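Local structure of cytochrome P450 (Picrophilus torridus, 2RFB) at residues L3-H8 against V15-D20; H23-D28 against V257-G262; F31-G36 against P236-A241. The protein binds heme and, as a member of the cytochrome P450 family, probably acts as a monooxygenase that inserts one atom of molecular oxygen into its substrate. One frame throughout, in Å; residues are numbered along the deposited sequence.

Contact 1. Residues L3-H8 against V15-D20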
loop_
_atom_site.group_PDB
_atom_site.type_symbol
_atom_site.label_atom_id
_atom_site.label_comp_id
_atom_site.label_asym_id
_atom_site.label_seq_id
_atom_site.Cartn_x
_atom_site.Cartn_y
_atom_site.Cartn_z
ATOM N N LEU A 3 -6.905 -5.136 23.948
ATOM C CA LEU A 3 -5.988 -4.008 23.582
ATOM C C LEU A 3 -5.959 -2.882 24.633
ATOM O O LEU A 3 -6.821 -2.819 25.544
ATOM C CB LEU A 3 -6.337 -3.449 22.210
ATOM C CG LEU A 3 -6.456 -4.419 21.027
ATOM C CD1 LEU A 3 -6.723 -3.576 19.828
ATOM C CD2 LEU A 3 -5.234 -5.355 20.782
ATOM N N ASN A 4 -4.941 -2.016 24.494
ATOM C CA ASN A 4 -4.681 -0.934 25.445
ATOM C C ASN A 4 -5.337 0.425 25.072
ATOM O O ASN A 4 -5.503 0.782 23.902
ATOM C CB ASN A 4 -3.150 -0.755 25.632
ATOM C CG ASN A 4 -2.490 -1.882 26.489
ATOM O OD1 ASN A 4 -2.910 -2.165 27.629
ATOM N ND2 ASN A 4 -1.432 -2.497 25.941
ATOM N N ASP A 5 -5.709 1.174 26.090
ATOM C CA ASP A 5 -6.020 2.587 25.930
ATOM C C ASP A 5 -4.690 3.334 25.519
ATOM O O ASP A 5 -3.609 2.749 25.635
ATOM C CB ASP A 5 -6.690 3.077 27.233
ATOM C CG ASP A 5 -7.972 2.236 27.585
ATOM O OD1 ASP A 5 -8.504 1.518 26.694
ATOM O OD2 ASP A 5 -8.479 2.283 28.738
ATOM N N PRO A 6 -4.774 4.589 24.999
ATOM C CA PRO A 6 -3.613 5.294 24.431
ATOM C C PRO A 6 -2.517 5.528 25.447
ATOM O O PRO A 6 -2.794 5.966 26.536
ATOM C CB PRO A 6 -4.199 6.648 24.037
ATOM C CG PRO A 6 -5.612 6.352 23.763
ATOM C CD PRO A 6 -5.980 5.423 24.892
ATOM N N VAL A 7 -1.286 5.225 25.096
ATOM C CA VAL A 7 -0.181 5.547 25.967
ATOM C C VAL A 7 0.805 6.532 25.328
ATOM O O VAL A 7 0.982 6.578 24.091
ATOM C CB VAL A 7 0.571 4.291 26.460
ATOM C CG1 VAL A 7 -0.366 3.360 27.234
ATOM C CG2 VAL A 7 1.272 3.567 25.303
ATOM N N HIS A 8 1.437 7.313 26.178
ATOM C CA HIS A 8 2.423 8.274 25.720
ATOM C C HIS A 8 3.828 7.822 26.113
ATOM O O HIS A 8 4.122 7.723 27.306
ATOM C CB HIS A 8 2.162 9.676 26.336
ATOM C CG HIS A 8 2.956 10.755 25.668
ATOM N ND1 HIS A 8 4.270 11.035 26.004
ATOM C CD2 HIS A 8 2.647 11.579 24.636
ATOM C CE1 HIS A 8 4.724 11.994 25.222
ATOM N NE2 HIS A 8 3.761 12.344 24.386
ATOM N N VAL A 15 -1.824 4.543 19.838
ATOM C CA VAL A 15 -3.277 4.286 19.798
ATOM C C VAL A 15 -3.529 2.959 19.172
ATOM O O VAL A 15 -3.116 2.700 18.023
ATOM C CB VAL A 15 -4.008 5.391 19.022
ATOM C CG1 VAL A 15 -5.512 5.113 18.895
ATOM C CG2 VAL A 15 -3.787 6.745 19.751
ATOM N N TYR A 16 -4.190 2.098 19.928
ATOM C CA TYR A 16 -4.260 0.670 19.607
ATOM C C TYR A 16 -5.647 0.119 19.351
ATOM O O TYR A 16 -5.789 -0.780 18.546
ATOM C CB TYR A 16 -3.707 -0.136 20.781
ATOM C CG TYR A 16 -2.282 0.124 21.093
ATOM C CD1 TYR A 16 -1.936 0.881 22.208
ATOM C CD2 TYR A 16 -1.257 -0.401 20.281
ATOM C CE1 TYR A 16 -0.618 1.108 22.509
ATOM C CE2 TYR A 16 0.083 -0.170 20.578
ATOM C CZ TYR A 16 0.382 0.597 21.687
ATOM O OH TYR A 16 1.697 0.844 22.035
ATOM N N LYS A 17 -6.639 0.594 20.094
ATOM C CA LYS A 17 -7.989 0.096 20.029
ATOM C C LYS A 17 -8.603 0.535 18.750
ATOM O O LYS A 17 -8.357 1.647 18.294
ATOM C CB LYS A 17 -8.840 0.692 21.143
ATOM C CG LYS A 17 -8.576 0.180 22.532
ATOM C CD LYS A 17 -9.645 0.732 23.458
ATOM C CE LYS A 17 -9.299 2.081 24.119
ATOM N NZ LYS A 17 -10.265 2.363 25.273
ATOM N N TYR A 18 -9.410 -0.347 18.165
ATOM C CA TYR A 18 -10.066 -0.077 16.888
ATOM C C TYR A 18 -10.896 1.204 16.925
ATOM O O TYR A 18 -10.732 2.038 16.059
ATOM C CB TYR A 18 -10.908 -1.274 16.470
ATOM C CG TYR A 18 -11.626 -1.175 15.127
ATOM C CD1 TYR A 18 -11.257 -1.987 14.068
ATOM C CD2 TYR A 18 -12.731 -0.322 14.955
ATOM C CE1 TYR A 18 -11.923 -1.915 12.838
ATOM C CE2 TYR A 18 -13.414 -0.241 13.744
ATOM C CZ TYR A 18 -13.021 -1.054 12.686
ATOM O OH TYR A 18 -13.697 -0.967 11.465
ATOM N N SER A 19 -11.761 1.400 17.915
ATOM C CA SER A 19 -12.506 2.642 17.911
ATOM C C SER A 19 -11.646 3.867 18.043
ATOM O O SER A 19 -12.032 4.917 17.534
ATOM C CB SER A 19 -13.611 2.678 18.958
ATOM O OG SER A 19 -13.117 2.104 20.128
ATOM N N ASP A 20 -10.493 3.763 18.708
ATOM C CA ASP A 20 -9.630 4.931 18.860
ATOM C C ASP A 20 -8.847 5.185 17.582
ATOM O O ASP A 20 -8.702 6.335 17.166
ATOM C CB ASP A 20 -8.691 4.751 20.038
ATOM C CG ASP A 20 -9.404 4.780 21.342
ATOM O OD1 ASP A 20 -10.484 5.418 21.447
ATOM O OD2 ASP A 20 -8.874 4.178 22.292
#
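K17 reaches D5 through a bend at its third torsion (chi3 -90°), which turns NZ toward the carboxylate. Y16 has CG beside its backbone N and anti to its carbonyl carbon (chi1 -62°), and this lays its ring against N4, D5 and V7. The ring meets all three at its edge. The backbone oxygens of N4 and D5 lie near the ring plane, and V7 CG2 is 4.2 Å from Y16 CE1. N4 O also lies 3.4 Å from K17 CG, so the aliphatic part of the lysine runs beside the backbone. L3 comes in from the other end of the segment, with CD1 3.2 Å from Y16 O. P6 CB packs on V15 CG2 at 4.3 Å. The contact joins the N-terminal loop, and V7 at the start of strand 7-9, to the turn that leads from strand 12-15 into helix 18-26, where K17 is the N-cap residue. The Y16 ring also meets the ring of Y260. K17 NZ forms a salt bridge to D5 OD1, but the modelled 2.4 Å is doubtful. Its bridge to D20 OD2 is long and equally uncertain. A methionine in place of K17 would probably leave the nearby carboxylates of D5 and D20 without the cation between them. The lysine probably offsets these two charges, while the rest of the contact is largely apolar packing.

Contact 2. Residues H23-D28 against V257-G262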
loop_
_atom_site.group_PDB
_atom_site.type_symbol
_atom_site.label_atom_id
_atom_site.label_comp_id
_atom_site.label_asym_id
_atom_site.label_seq_id
_atom_site.Cartn_x
_atom_site.Cartn_y
_atom_site.Cartn_z
ATOM N N HIS A 23 -11.376 6.814 15.373
ATOM C CA HIS A 23 -11.654 8.160 15.809
ATOM C C HIS A 23 -10.526 9.069 15.283
ATOM O O HIS A 23 -10.755 10.090 14.629
ATOM C CB HIS A 23 -11.705 8.228 17.333
ATOM C CG HIS A 23 -11.846 9.621 17.862
ATOM N ND1 HIS A 23 -10.804 10.302 18.464
ATOM C CD2 HIS A 23 -12.891 10.484 17.831
ATOM C CE1 HIS A 23 -11.217 11.513 18.811
ATOM N NE2 HIS A 23 -12.476 11.647 18.442
ATOM N N VAL A 24 -9.289 8.672 15.536
ATOM C CA VAL A 24 -8.176 9.503 15.088
ATOM C C VAL A 24 -8.239 9.690 13.562
ATOM O O VAL A 24 -8.297 10.805 13.086
ATOM C CB VAL A 24 -6.783 8.923 15.561
ATOM C CG1 VAL A 24 -5.645 9.474 14.712
ATOM C CG2 VAL A 24 -6.593 9.177 17.053
ATOM N N LEU A 25 -8.252 8.616 12.789
ATOM C CA LEU A 25 -8.218 8.763 11.310
ATOM C C LEU A 25 -9.452 9.476 10.762
ATOM O O LEU A 25 -9.362 10.152 9.774
ATOM C CB LEU A 25 -8.027 7.402 10.602
ATOM C CG LEU A 25 -6.743 6.679 10.971
ATOM C CD1 LEU A 25 -6.684 5.283 10.386
ATOM C CD2 LEU A 25 -5.626 7.536 10.403
ATOM N N MET A 26 -10.617 9.288 11.362
ATOM C CA MET A 26 -11.827 9.960 10.835
ATOM C C MET A 26 -11.846 11.459 11.190
ATOM O O MET A 26 -12.650 12.230 10.646
ATOM C CB MET A 26 -13.100 9.320 11.409
ATOM C CG MET A 26 -13.442 7.923 10.889
ATOM S SD MET A 26 -14.001 7.959 9.159
ATOM C CE MET A 26 -15.480 8.903 9.164
ATOM N N ASN A 27 -10.990 11.877 12.130
ATOM C CA ASN A 27 -10.993 13.302 12.553
ATOM C C ASN A 27 -9.710 14.008 12.020
ATOM O O ASN A 27 -8.824 14.448 12.768
ATOM C CB ASN A 27 -11.248 13.453 14.068
ATOM C CG ASN A 27 -12.706 13.127 14.473
ATOM O OD1 ASN A 27 -13.589 13.987 14.466
ATOM N ND2 ASN A 27 -12.940 11.900 14.876
ATOM N N ASP A 28 -9.651 14.071 10.692
ATOM C CA ASP A 28 -8.604 14.760 9.934
ATOM C C ASP A 28 -8.353 16.223 10.334
ATOM O O ASP A 28 -7.211 16.635 10.323
ATOM C CB ASP A 28 -8.916 14.660 8.443
ATOM C CG ASP A 28 -10.284 15.178 8.127
ATOM O OD1 ASP A 28 -11.270 14.461 8.311
ATOM O OD2 ASP A 28 -10.404 16.355 7.733
ATOM N N VAL A 257 0.756 11.485 17.166
ATOM C CA VAL A 257 -0.211 10.456 17.455
ATOM C C VAL A 257 0.016 9.303 16.521
ATOM O O VAL A 257 -0.166 9.435 15.300
ATOM C CB VAL A 257 -1.616 10.977 17.238
ATOM C CG1 VAL A 257 -2.597 9.862 17.434
ATOM C CG2 VAL A 257 -1.922 12.055 18.266
ATOM N N ILE A 258 0.459 8.178 17.066
ATOM C CA ILE A 258 0.717 7.016 16.222
ATOM C C ILE A 258 -0.403 5.975 16.414
ATOM O O ILE A 258 -0.733 5.582 17.524
ATOM C CB ILE A 258 2.072 6.338 16.518
ATOM C CG1 ILE A 258 3.233 7.348 16.635
ATOM C CG2 ILE A 258 2.347 5.243 15.468
ATOM C CD1 ILE A 258 4.677 6.677 16.807
ATOM N N VAL A 259 -0.897 5.479 15.313
ATOM C CA VAL A 259 -2.100 4.725 15.233
ATOM C C VAL A 259 -1.715 3.334 14.656
ATOM O O VAL A 259 -1.022 3.247 13.611
ATOM C CB VAL A 259 -3.006 5.582 14.341
ATOM C CG1 VAL A 259 -3.512 4.873 13.192
ATOM C CG2 VAL A 259 -4.073 6.331 15.172
ATOM N N TYR A 260 -2.093 2.263 15.378
ATOM C CA TYR A 260 -1.672 0.920 15.054
ATOM C C TYR A 260 -2.754 0.109 14.401
ATOM O O TYR A 260 -3.617 -0.377 15.078
ATOM C CB TYR A 260 -1.148 0.206 16.280
ATOM C CG TYR A 260 0.148 0.799 16.806
ATOM C CD1 TYR A 260 0.157 2.018 17.437
ATOM C CD2 TYR A 260 1.364 0.117 16.677
ATOM C CE1 TYR A 260 1.335 2.558 17.921
ATOM C CE2 TYR A 260 2.576 0.661 17.158
ATOM C CZ TYR A 260 2.547 1.864 17.766
ATOM O OH TYR A 260 3.697 2.418 18.275
ATOM N N LEU A 261 -2.641 -0.087 13.087
ATOM C CA LEU A 261 -3.692 -0.698 12.262
ATOM C C LEU A 261 -3.761 -2.194 12.502
ATOM O O LEU A 261 -4.846 -2.783 12.579
ATOM C CB LEU A 261 -3.403 -0.486 10.752
ATOM C CG LEU A 261 -3.164 0.966 10.325
ATOM C CD1 LEU A 261 -2.884 1.023 8.811
ATOM C CD2 LEU A 261 -4.315 1.959 10.726
ATOM N N GLY A 262 -2.584 -2.808 12.594
ATOM C CA GLY A 262 -2.538 -4.225 12.768
ATOM C C GLY A 262 -3.175 -4.596 14.081
ATOM O O GLY A 262 -3.962 -5.547 14.179
#
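V24 and L25 meet V257, V259 and L261 through methyl groups, and no flat group crosses this contact. The flat groups lie around it. The F31 ring touches both V24 and V257, and the Y260 ring meets that of F234. On the far side of the helix the N27 amide is held flat: ND2 of N27 donates to H23 O at 2.8 Å, almost straight at 171°, with the oxygen in the amide plane. This bond helps hold N27, the first residue to leave the helical path.

Between the segments V24 and V259 point at each other tip to tip, with V24 CG1 3.5 Å from V259 CG2. V24 holds CG1 anti to its backbone N (chi1 160°). V24 CG2 lies 4.1 Å from V257 CG1, where the two valines slide past each other. L25 CD1 reaches L261 CD2 at 4.1 Å, the two side chains crossing at about a right angle.

Helix 18-26 thus packs on strand 256-259 and on the first turn of helix 261-264. L261 also touches the heme. No hydrogen bond joins the two segments, and all five touching residues are buried. The contact therefore rests on the fit of branched aliphatic side chains.

Contact 3. Residues F31-G36 against P236-A241. With HEM (protoporphyrin IX containing Fe), chain G.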
loop_
_atom_site.group_PDB
_atom_site.type_symbol
_atom_site.label_atom_id
_atom_site.label_comp_id
_atom_site.label_asym_id
_atom_site.label_seq_id
_atom_site.Cartn_x
_atom_site.Cartn_y
_atom_site.Cartn_z
ATOM N N PHE A 31 -6.760 15.750 13.905
ATOM C CA PHE A 31 -5.454 15.102 13.738
ATOM C C PHE A 31 -4.983 15.269 12.326
ATOM O O PHE A 31 -5.447 14.606 11.404
ATOM C CB PHE A 31 -5.478 13.640 14.186
ATOM C CG PHE A 31 -6.047 13.447 15.559
ATOM C CD1 PHE A 31 -7.389 13.118 15.733
ATOM C CD2 PHE A 31 -5.238 13.622 16.695
ATOM C CE1 PHE A 31 -7.932 12.984 17.061
ATOM C CE2 PHE A 31 -5.748 13.489 17.970
ATOM C CZ PHE A 31 -7.115 13.152 18.160
ATOM N N SER A 32 -4.024 16.170 12.174
ATOM C CA SER A 32 -3.498 16.591 10.891
ATOM C C SER A 32 -2.527 15.576 10.317
ATOM O O SER A 32 -2.005 14.748 11.041
ATOM C CB SER A 32 -2.764 17.901 11.114
ATOM O OG SER A 32 -1.982 18.233 9.999
ATOM N N SER A 33 -2.216 15.691 9.036
ATOM C CA SER A 33 -1.240 14.800 8.399
ATOM C C SER A 33 0.197 15.320 8.206
ATOM O O SER A 33 1.063 14.553 7.736
ATOM C CB SER A 33 -1.801 14.233 7.094
ATOM O OG SER A 33 -2.723 13.222 7.417
ATOM N N ASN A 34 0.467 16.577 8.575
ATOM C CA ASN A 34 1.840 17.097 8.583
ATOM C C ASN A 34 2.130 17.863 9.841
ATOM O O ASN A 34 1.226 18.483 10.372
ATOM C CB ASN A 34 2.050 18.038 7.422
ATOM C CG ASN A 34 0.935 19.029 7.296
ATOM O OD1 ASN A 34 -0.243 18.648 7.319
ATOM N ND2 ASN A 34 1.280 20.302 7.156
ATOM N N PRO A 35 3.402 17.872 10.298
ATOM C CA PRO A 35 3.882 18.501 11.579
ATOM C C PRO A 35 3.583 19.992 11.832
ATOM O O PRO A 35 2.651 20.569 11.263
ATOM C CB PRO A 35 5.411 18.339 11.488
ATOM C CG PRO A 35 5.677 18.075 9.992
ATOM C CD PRO A 35 4.515 17.237 9.567
ATOM N N GLY A 36 4.383 20.597 12.709
ATOM C CA GLY A 36 4.504 22.047 12.773
ATOM C C GLY A 36 5.756 22.517 12.033
ATOM O O GLY A 36 5.946 23.723 11.833
ATOM N N PRO A 236 2.739 6.493 11.569
ATOM C CA PRO A 236 3.324 7.374 12.602
ATOM C C PRO A 236 3.007 8.862 12.488
ATOM O O PRO A 236 3.251 9.617 13.442
ATOM C CB PRO A 236 4.853 7.154 12.443
ATOM C CG PRO A 236 5.059 6.743 11.009
ATOM C CD PRO A 236 3.712 6.150 10.505
ATOM N N HIS A 237 2.483 9.313 11.355
ATOM C CA HIS A 237 2.433 10.769 11.155
ATOM C C HIS A 237 1.036 11.358 11.296
ATOM O O HIS A 237 0.330 11.495 10.291
ATOM C CB HIS A 237 3.089 11.133 9.806
ATOM C CG HIS A 237 4.560 10.820 9.758
ATOM N ND1 HIS A 237 5.439 11.204 10.760
ATOM C CD2 HIS A 237 5.300 10.118 8.862
ATOM C CE1 HIS A 237 6.654 10.766 10.475
ATOM N NE2 HIS A 237 6.601 10.119 9.323
ATOM N N ARG A 238 0.593 11.599 12.531
ATOM C CA ARG A 238 -0.593 12.428 12.800
ATOM C C ARG A 238 -0.184 13.355 13.897
ATOM O O ARG A 238 0.600 12.982 14.755
ATOM C CB ARG A 238 -1.821 11.654 13.274
ATOM C CG ARG A 238 -2.507 10.706 12.240
ATOM C CD ARG A 238 -2.785 11.399 10.961
ATOM N NE ARG A 238 -3.857 10.850 10.141
ATOM C CZ ARG A 238 -3.705 9.970 9.146
ATOM N NH1 ARG A 238 -2.518 9.383 8.876
ATOM N NH2 ARG A 238 -4.756 9.628 8.437
ATOM N N PHE A 239 -0.713 14.566 13.872
ATOM C CA PHE A 239 -0.367 15.513 14.870
ATOM C C PHE A 239 -1.643 16.216 15.225
ATOM O O PHE A 239 -2.474 16.545 14.361
ATOM C CB PHE A 239 0.715 16.483 14.325
ATOM C CG PHE A 239 1.933 15.762 13.801
ATOM C CD1 PHE A 239 1.929 15.206 12.544
ATOM C CD2 PHE A 239 3.043 15.563 14.607
ATOM C CE1 PHE A 239 3.021 14.475 12.087
ATOM C CE2 PHE A 239 4.130 14.823 14.148
ATOM C CZ PHE A 239 4.126 14.296 12.896
ATOM N N ALA A 240 -1.806 16.446 16.507
ATOM C CA ALA A 240 -2.956 17.117 16.987
ATOM C C ALA A 240 -2.887 18.596 16.553
ATOM O O ALA A 240 -1.952 19.323 16.925
ATOM C CB ALA A 240 -3.007 16.983 18.499
ATOM N N ALA A 241 -3.894 19.026 15.784
ATOM C CA ALA A 241 -4.044 20.426 15.373
ATOM C C ALA A 241 -4.654 21.242 16.489
ATOM O O ALA A 241 -4.510 22.458 16.509
ATOM C CB ALA A 241 -4.903 20.540 14.088
HETATM C CHA HEM G . -2.851 5.692 1.398
HETATM C CHB HEM G . -2.343 1.073 3.039
HETATM C CHC HEM G . -1.785 -0.322 -1.682
HETATM C CHD HEM G . -1.571 4.298 -3.245
HETATM C C1A HEM G . -2.799 4.556 2.224
HETATM C C2A HEM G . -3.044 4.544 3.647
HETATM C C3A HEM G . -2.896 3.247 4.070
HETATM C C4A HEM G . -2.591 2.470 2.924
HETATM C CMA HEM G . -3.016 2.546 5.518
HETATM C CAA HEM G . -3.409 5.810 4.497
HETATM C CBA HEM G . -2.156 6.520 5.072
HETATM C CGA HEM G . -2.709 7.613 5.944
HETATM O O1A HEM G . -3.951 7.622 6.273
HETATM O O2A HEM G . -1.896 8.482 6.320
HETATM C C1B HEM G . -2.173 0.276 1.889
HETATM C C2B HEM G . -2.188 -1.165 1.814
HETATM C C3B HEM G . -2.019 -1.454 0.482
HETATM C C4B HEM G . -1.913 -0.252 -0.254
HETATM C CMB HEM G . -2.369 -2.083 3.104
HETATM C CAB HEM G . -1.889 -2.754 -0.456
HETATM C CBB HEM G . -2.363 -4.049 -0.093
HETATM C C1C HEM G . -1.755 0.759 -2.633
HETATM C C2C HEM G . -1.683 0.816 -4.111
HETATM C C3C HEM G . -1.614 2.123 -4.466
HETATM C C4C HEM G . -1.609 2.902 -3.292
HETATM C CMC HEM G . -1.670 -0.332 -5.221
HETATM C CAC HEM G . -1.571 2.727 -5.926
HETATM C CBC HEM G . -0.616 3.589 -6.320
HETATM C C1D HEM G . -1.913 5.099 -2.106
HETATM C C2D HEM G . -2.006 6.541 -2.085
HETATM C C3D HEM G . -2.374 6.910 -0.637
HETATM C C4D HEM G . -2.498 5.684 0.042
HETATM C CMD HEM G . -1.740 7.556 -3.243
HETATM C CAD HEM G . -2.620 8.283 0.078
HETATM C CBD HEM G . -4.086 8.690 -0.189
HETATM C CGD HEM G . -4.383 10.008 0.451
HETATM O O1D HEM G . -3.565 10.447 1.321
HETATM O O2D HEM G . -5.428 10.631 0.094
HETATM N NA HEM G . -2.536 3.251 1.795
HETATM N NB HEM G . -2.028 0.819 0.577
HETATM N NC HEM G . -1.718 2.085 -2.201
HETATM N ND HEM G . -2.213 4.617 -0.809
HETATM FE FE HEM G . -2.320 2.731 -0.245
#
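F31-S32 and F239-A240 pair as a short antiparallel sheet, F31 with A240 as a non-hydrogen-bonded pair and S32 with F239 as a hydrogen-bonded one, in which S32 N donates to F239 O at 2.7 Å and F239 N returns a bond to S32 O at 3.1 Å.

F31 and A240 put their side chains on the same face of the sheet. F31 CD2 comes within 4.4 Å of A240 CB, and the ring also packs on S244 and I246. On the other face lie S32 and F239. S32 OG bonds to D51 and accepts from N34 N at 3.3 Å, an ST turn that steers the chain out of the strand. The turn brings P35 over the F239 ring. P35 CA sits 4.0 Å from the ring centroid and only 12° off the normal, a CH-pi contact. Two CA-H...O contacts add to the pairing, from R238 to S32 O and from F31 to F239 O.

Just before strand 239-240 comes R238, an arginine of the heme site, as in other P450s where basic residues hold the propionates. R238 bends at its second torsion (chi2 -51°), and the edge of its guanidinium faces the propionate. NH1 of R238 donates to heme O2A at 2.8 Å, and NH2 of R238 to heme O1A at 3.1 Å. Two bonds side by side fix the rotation of the propionate end and would be expected to balance its charge. S33 OG lies over the centre of one face of the R238 guanidinium, 3.7 Å above the plane. L25 packs on the arginine from helix 18-26. H293 ND1 and R59 NH1 add further hydrogen bonds to the heme.

Contacts 1 and 2 share helix 18-26 and reach the same sheet; their centres are about 9 Å apart. V15 joins them: V15 N lies 2.8 Å from I258 O and V15 O 2.9 Å from Y260 N, probable hydrogen bonds. Contact 3 lies about 10 Å from contact 2, centre to centre. There V257 N is 2.8 Å from R238 O, again a probable hydrogen bond. Contacts 1 and 3 do not touch; their centres are about 17 Å apart. Approach to the heme differs. The side chain of V15 is about 13 Å from the heme. The side chain of L261 is about 4 Å from the heme. R238 in contact 3 is hydrogen-bonded to it.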